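PDB 6ULY: amino acid adenylation domain-containing protein from Bacillus stratosphericus LAMA 585, which probably selects an alpha-keto acid and activates it as the acyl adenylate in a nonribosomal depsipeptide synthetase module. Local coordinates for residues I390-V395 against G449-T454; T361-Q366 against G376-T381. All blocks are in the same frame, centred on the assembly; numbering follows the deposited sequence.

Contact 1 (I390-V395 against G449-T454); sequences ITIRIV and GRLTLT. With QA7 (5'-O-{(S)-hydroxy[(4-methyl-2-oxopentanoyl)oxy]phosphoryl}adenosine), chain C.
With CG1 of Ile-392 lying anti to its own carbonyl carbon (chi1 -50°) and the chain then fully extended to CD1, this side chain reaches from strand 391-395 to Leu-451. There CG stands anti to the backbone N (chi1 173°), which points the fork across the gap, and the turn about CB-CG (chi2 68°) sets one methyl toward each isoleucine. Leu-451 CD2 lies 4.1 Å from Ile-392 CD1, the two side chains crossing at about a right angle. Its other methyl, Leu-451 CD1, comes within 4.0 Å of Ile-394 CD1, at a slant. One leucine fork thus spans two isoleucine ends that project from the same face of their strand. The touch is by methyl groups alone, and no hydrogen bond links the segments; the nearest CA atoms, those of Ile-392 and Leu-451, remain 7.9 Å apart. The isoleucines also pack on Val-410 of strand 408-413, and Ile-394 on Leu-446 of strand 438-447, so the three residues are buried among apolar neighbours. Away from this interior, Arg-450 forms a salt bridge with Glu-382, while Arg-393 makes a cation-pi contact with Trp-437. Two residues beyond Leu-451, Leu-453 CD2 rests 3.7 Å from C21 of the adenine in the bound keto acyl adenylate, making its strand part of the ligand pocket. The arrangement is that of a strongly curled antiparallel sheet whose second and fifth strands, 391-395 and 450-456, close over a shared apolar interior, consistent with the small beta-barrel-like subdomain of ANL-family adenylation enzymes.

Contact 2 (T361-Q366 against G376-T381); sequences TSLTEQ and GTVSFT
Leu-363 lays its CD2 methyl against Val-378 and the ring edge of Phe-380, two residues that face the loop from alternate positions of strand 377-381. Leu-363 and Val-378 reach toward each other tip to tip, with Leu-363 CD2 3.8 Å from Val-378 CG2. The same methyl lies 4.2 Å from Phe-380 CE2, near the plane of the ring, so it abuts the rim of the ring, not its face. In Leu-363 CG is anti to the carbonyl carbon, chi1 -72°; CD1 continues the extended chain (chi2 175°), and it is the other branch, CD2, bent off to the side, that meets both partners. The leucine belongs to the link between the strands of a two-stranded antiparallel sheet, 355-359 and 377-381; the link folds back over a face of the second strand. A backbone bond from Glu-365 N to Ser-362 O, 3.0 Å long, closes a turn with Leu-363 and Thr-364 at its corners. Ser-362 OG, bonded to Glu-359 O and Arg-368 N, ties the loop to the end of the first strand and to its own continuation. Leu-363 additionally packs on Ile-407 and on Tyr-471 of helix 470-477.

How the contacts relate
Contact 1 is buried within the curled five-stranded sheet, whereas contact 2 lies at the surface, between the two-stranded sheet and its connecting loop. Both are purely apolar and bridged by a leucine, but contact 1 joins aliphatic methyls of distant strands and contact 2 adds an aromatic edge over a short chain separation. Their centres are 16 Å apart, and they meet through Phe-380: Thr-452 CG2 is 3.4 Å from Phe-380 CB, and Thr-454 CG2 is 3.7 Å from Phe-380 CZ. Strand 450-456 thereby sends Leu-451 into one cluster and its threonines against the other. The ligand pocket includes a residue of contact 1, whereas the side chain of Phe-380 stays about 9 Å from the ligand.

Contact 1 (I390-V395 against G449-T454)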
loop_
_atom_site.group_PDB
_atom_site.type_symbol
_atom_site.label_atom_id
_atom_site.label_comp_id
_atom_site.label_asym_id
_atom_site.label_seq_id
_atom_site.Cartn_x
_atom_site.Cartn_y
_atom_site.Cartn_z
ATOM N N ILE A 390 -6.850 20.101 20.466
ATOM C CA ILE A 390 -7.089 18.837 19.782
ATOM C C ILE A 390 -8.386 18.230 20.290
ATOM O O ILE A 390 -8.669 18.249 21.496
ATOM C CB ILE A 390 -5.912 17.864 19.991
ATOM C CG1 ILE A 390 -4.624 18.412 19.361
ATOM C CG2 ILE A 390 -6.257 16.494 19.433
ATOM C CD1 ILE A 390 -4.570 18.312 17.862
ATOM N N THR A 391 -9.181 17.693 19.371
ATOM C CA THR A 391 -10.319 16.852 19.710
ATOM C C THR A 391 -10.061 15.461 19.151
ATOM O O THR A 391 -9.651 15.318 17.996
ATOM C CB THR A 391 -11.634 17.412 19.152
ATOM O OG1 THR A 391 -11.748 18.805 19.475
ATOM C CG2 THR A 391 -12.805 16.676 19.761
ATOM N N ILE A 392 -10.281 14.447 19.976
ATOM C CA ILE A 392 -10.173 13.058 19.558
ATOM C C ILE A 392 -11.554 12.433 19.645
ATOM O O ILE A 392 -12.346 12.771 20.531
ATOM C CB ILE A 392 -9.170 12.271 20.425
ATOM C CG1 ILE A 392 -7.849 13.035 20.516
ATOM C CG2 ILE A 392 -8.969 10.875 19.855
ATOM C CD1 ILE A 392 -6.807 12.344 21.332
ATOM N N ARG A 393 -11.846 11.520 18.722
ATOM C CA ARG A 393 -13.061 10.728 18.810
ATOM C C ARG A 393 -12.763 9.318 18.325
ATOM O O ARG A 393 -11.796 9.075 17.599
ATOM C CB ARG A 393 -14.219 11.352 18.012
ATOM C CG ARG A 393 -14.113 11.209 16.499
ATOM C CD ARG A 393 -15.404 11.660 15.817
ATOM N NE ARG A 393 -15.367 11.463 14.370
ATOM C CZ ARG A 393 -16.359 11.784 13.544
ATOM N NH1 ARG A 393 -17.476 12.327 14.013
ATOM N NH2 ARG A 393 -16.233 11.565 12.243
ATOM N N ILE A 394 -13.608 8.390 18.760
ATOM C CA ILE A 394 -13.529 6.985 18.386
ATOM C C ILE A 394 -14.822 6.632 17.661
ATOM O O ILE A 394 -15.914 6.870 18.189
ATOM C CB ILE A 394 -13.331 6.085 19.620
ATOM C CG1 ILE A 394 -12.216 6.629 20.524
ATOM C CG2 ILE A 394 -13.051 4.657 19.191
ATOM C CD1 ILE A 394 -10.821 6.578 19.922
ATOM N N VAL A 395 -14.702 6.068 16.455
ATOM C CA VAL A 395 -15.852 5.752 15.619
ATOM C C VAL A 395 -15.778 4.296 15.176
ATOM O O VAL A 395 -14.724 3.660 15.217
ATOM C CB VAL A 395 -15.947 6.676 14.385
ATOM C CG1 VAL A 395 -16.127 8.118 14.816
ATOM C CG2 VAL A 395 -14.712 6.525 13.506
ATOM N N GLY A 449 -11.946 10.677 28.965
ATOM C CA GLY A 449 -11.340 11.653 28.084
ATOM C C GLY A 449 -9.907 11.367 27.709
ATOM O O GLY A 449 -9.279 12.202 27.047
ATOM N N ARG A 450 -9.370 10.218 28.105
ATOM C CA ARG A 450 -7.981 9.861 27.856
ATOM C C ARG A 450 -7.924 8.761 26.804
ATOM O O ARG A 450 -8.643 7.761 26.903
ATOM C CB ARG A 450 -7.302 9.413 29.152
ATOM C CG ARG A 450 -7.350 10.471 30.257
ATOM C CD ARG A 450 -6.573 10.050 31.494
ATOM N NE ARG A 450 -7.133 8.859 32.130
ATOM C CZ ARG A 450 -7.963 8.869 33.171
ATOM N NH1 ARG A 450 -8.351 10.014 33.718
ATOM N NH2 ARG A 450 -8.406 7.722 33.670
ATOM N N LEU A 451 -7.074 8.953 25.799
ATOM C CA LEU A 451 -6.965 8.008 24.698
ATOM C C LEU A 451 -6.102 6.818 25.090
ATOM O O LEU A 451 -5.099 6.962 25.792
ATOM C CB LEU A 451 -6.363 8.696 23.472
ATOM C CG LEU A 451 -6.029 7.808 22.274
ATOM C CD1 LEU A 451 -7.306 7.273 21.631
ATOM C CD2 LEU A 451 -5.196 8.585 21.271
ATOM N N THR A 452 -6.487 5.636 24.614
ATOM C CA THR A 452 -5.682 4.431 24.781
ATOM C C THR A 452 -5.695 3.685 23.455
ATOM O O THR A 452 -6.756 3.245 22.999
ATOM C CB THR A 452 -6.213 3.548 25.912
ATOM O OG1 THR A 452 -6.060 4.226 27.165
ATOM C CG2 THR A 452 -5.457 2.237 25.971
ATOM N N LEU A 453 -4.528 3.566 22.830
ATOM C CA LEU A 453 -4.414 2.841 21.574
ATOM C C LEU A 453 -4.342 1.345 21.839
ATOM O O LEU A 453 -3.707 0.899 22.798
ATOM C CB LEU A 453 -3.179 3.300 20.800
ATOM C CG LEU A 453 -3.413 4.341 19.702
ATOM C CD1 LEU A 453 -4.382 5.412 20.150
ATOM C CD2 LEU A 453 -2.097 4.971 19.284
ATOM N N THR A 454 -5.014 0.571 20.983
ATOM C CA THR A 454 -5.056 -0.879 21.102
ATOM C C THR A 454 -4.573 -1.611 19.858
ATOM O O THR A 454 -4.316 -2.818 19.939
ATOM C CB THR A 454 -6.485 -1.352 21.418
ATOM O OG1 THR A 454 -7.385 -0.883 20.403
ATOM C CG2 THR A 454 -6.936 -0.834 22.776
HETATM C C01 QA7 C . 4.726 10.820 20.290
HETATM C C02 QA7 C . 5.526 10.810 19.042
HETATM C C03 QA7 C . 5.884 12.215 18.643
HETATM C C04 QA7 C . 4.734 9.985 18.079
HETATM C C05 QA7 C . 4.671 10.437 16.654
HETATM C C06 QA7 C . 5.002 9.468 15.567
HETATM C C10 QA7 C . 2.760 7.525 13.764
HETATM C C11 QA7 C . 2.241 6.287 14.063
HETATM C C12 QA7 C . 0.777 6.455 14.653
HETATM C C13 QA7 C . 0.637 5.483 15.383
HETATM C C14 QA7 C . 2.133 5.056 15.922
HETATM C C16 QA7 C . 2.709 6.559 17.675
HETATM C C18 QA7 C . 2.126 5.466 19.410
HETATM C C19 QA7 C . 1.836 4.951 20.670
HETATM C C21 QA7 C . 1.035 3.090 19.735
HETATM C C23 QA7 C . 1.841 4.717 18.349
HETATM N N15 QA7 C . 2.228 5.421 17.278
HETATM N N17 QA7 C . 2.656 6.607 18.974
HETATM N N20 QA7 C . 1.296 3.787 20.780
HETATM N N22 QA7 C . 1.288 3.511 18.549
HETATM N N24 QA7 C . 2.117 5.721 21.803
HETATM O O07 QA7 C . 4.848 9.767 14.260
HETATM O O09 QA7 C . 4.020 7.443 13.210
HETATM O O25 QA7 C . 2.970 5.664 15.211
HETATM O O26 QA7 C . 0.172 4.279 14.742
HETATM O O27 QA7 C . -0.339 6.608 13.657
HETATM O O28 QA7 C . 6.190 8.601 12.655
HETATM O O29 QA7 C . 4.249 9.450 11.948
HETATM O O30 QA7 C . 5.395 8.454 15.863
HETATM O O31 QA7 C . 4.331 11.492 16.413
HETATM P P08 QA7 C . 4.835 8.774 13.023
#

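Contact 2 (T361-Q366 against G376-T381)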
loop_
_atom_site.group_PDB
_atom_site.type_symbol
_atom_site.label_atom_id
_atom_site.label_comp_id
_atom_site.label_asym_id
_atom_site.label_seq_id
_atom_site.Cartn_x
_atom_site.Cartn_y
_atom_site.Cartn_z
ATOM N N THR A 361 -12.358 -11.239 26.590
ATOM C CA THR A 361 -13.651 -11.518 25.976
ATOM C C THR A 361 -14.372 -10.241 25.567
ATOM O O THR A 361 -15.150 -10.251 24.606
ATOM C CB THR A 361 -14.520 -12.321 26.943
ATOM O OG1 THR A 361 -13.916 -13.599 27.183
ATOM C CG2 THR A 361 -15.924 -12.512 26.379
ATOM N N SER A 362 -14.126 -9.138 26.273
ATOM C CA SER A 362 -14.877 -7.906 26.086
ATOM C C SER A 362 -14.231 -6.951 25.091
ATOM O O SER A 362 -14.715 -5.826 24.930
ATOM C CB SER A 362 -15.053 -7.199 27.433
ATOM O OG SER A 362 -13.800 -6.834 27.985
ATOM N N LEU A 363 -13.161 -7.370 24.411
ATOM C CA LEU A 363 -12.469 -6.460 23.506
ATOM C C LEU A 363 -13.371 -5.982 22.373
ATOM O O LEU A 363 -13.209 -4.858 21.886
ATOM C CB LEU A 363 -11.220 -7.138 22.945
ATOM C CG LEU A 363 -10.075 -7.308 23.947
ATOM C CD1 LEU A 363 -8.928 -8.092 23.335
ATOM C CD2 LEU A 363 -9.595 -5.953 24.438
ATOM N N THR A 364 -14.321 -6.811 21.944
ATOM C CA THR A 364 -15.213 -6.467 20.845
ATOM C C THR A 364 -16.483 -5.761 21.305
ATOM O O THR A 364 -17.328 -5.435 20.466
ATOM C CB THR A 364 -15.596 -7.727 20.062
ATOM O OG1 THR A 364 -16.184 -8.682 20.954
ATOM C CG2 THR A 364 -14.372 -8.341 19.405
ATOM N N GLU A 365 -16.636 -5.520 22.602
ATOM C CA GLU A 365 -17.841 -4.899 23.139
ATOM C C GLU A 365 -17.424 -3.787 24.100
ATOM O O GLU A 365 -16.309 -3.252 24.047
ATOM C CB GLU A 365 -18.721 -5.947 23.834
ATOM C CG GLU A 365 -19.047 -7.170 22.990
ATOM C CD GLU A 365 -19.821 -8.221 23.768
ATOM O OE1 GLU A 365 -19.665 -8.281 25.006
ATOM O OE2 GLU A 365 -20.590 -8.982 23.142
ATOM N N GLN A 366 -18.334 -3.416 24.994
ATOM C CA GLN A 366 -17.969 -2.539 26.096
ATOM C C GLN A 366 -16.879 -3.209 26.922
ATOM O O GLN A 366 -17.068 -4.318 27.432
ATOM C CB GLN A 366 -19.194 -2.232 26.956
ATOM C CG GLN A 366 -18.914 -1.293 28.114
ATOM C CD GLN A 366 -20.160 -0.965 28.909
ATOM O OE1 GLN A 366 -20.198 -1.143 30.127
ATOM N NE2 GLN A 366 -21.189 -0.477 28.225
ATOM N N GLY A 376 -6.162 -14.437 29.585
ATOM C CA GLY A 376 -7.511 -13.920 29.504
ATOM C C GLY A 376 -7.665 -12.442 29.783
ATOM O O GLY A 376 -8.793 -11.934 29.718
ATOM N N THR A 377 -6.582 -11.733 30.097
ATOM C CA THR A 377 -6.630 -10.298 30.333
ATOM C C THR A 377 -5.574 -9.606 29.483
ATOM O O THR A 377 -4.522 -10.176 29.182
ATOM C CB THR A 377 -6.401 -9.946 31.811
ATOM O OG1 THR A 377 -5.087 -10.362 32.205
ATOM C CG2 THR A 377 -7.435 -10.625 32.694
ATOM N N VAL A 378 -5.870 -8.366 29.100
ATOM C CA VAL A 378 -4.950 -7.519 28.353
ATOM C C VAL A 378 -4.772 -6.220 29.121
ATOM O O VAL A 378 -5.731 -5.689 29.692
ATOM C CB VAL A 378 -5.455 -7.233 26.924
ATOM C CG1 VAL A 378 -5.505 -8.516 26.115
ATOM C CG2 VAL A 378 -6.829 -6.571 26.964
ATOM N N SER A 379 -3.543 -5.712 29.133
ATOM C CA SER A 379 -3.205 -4.468 29.809
ATOM C C SER A 379 -2.729 -3.455 28.780
ATOM O O SER A 379 -1.821 -3.741 27.992
ATOM C CB SER A 379 -2.123 -4.692 30.870
ATOM O OG SER A 379 -2.631 -5.433 31.965
ATOM N N PHE A 380 -3.342 -2.275 28.793
ATOM C CA PHE A 380 -2.979 -1.190 27.898
ATOM C C PHE A 380 -2.477 -0.001 28.702
ATOM O O PHE A 380 -2.931 0.252 29.822
ATOM C CB PHE A 380 -4.171 -0.755 27.037
ATOM C CG PHE A 380 -4.740 -1.851 26.185
ATOM C CD1 PHE A 380 -4.061 -2.300 25.066
ATOM C CD2 PHE A 380 -5.963 -2.421 26.493
ATOM C CE1 PHE A 380 -4.589 -3.307 24.272
ATOM C CE2 PHE A 380 -6.494 -3.423 25.703
ATOM C CZ PHE A 380 -5.802 -3.867 24.594
ATOM N N THR A 381 -1.538 0.731 28.115
ATOM C CA THR A 381 -1.015 1.948 28.716
ATOM C C THR A 381 -1.834 3.136 28.229
ATOM O O THR A 381 -1.893 3.402 27.024
ATOM C CB THR A 381 0.459 2.138 28.363
ATOM O OG1 THR A 381 1.207 0.994 28.793
ATOM C CG2 THR A 381 1.003 3.401 29.027
#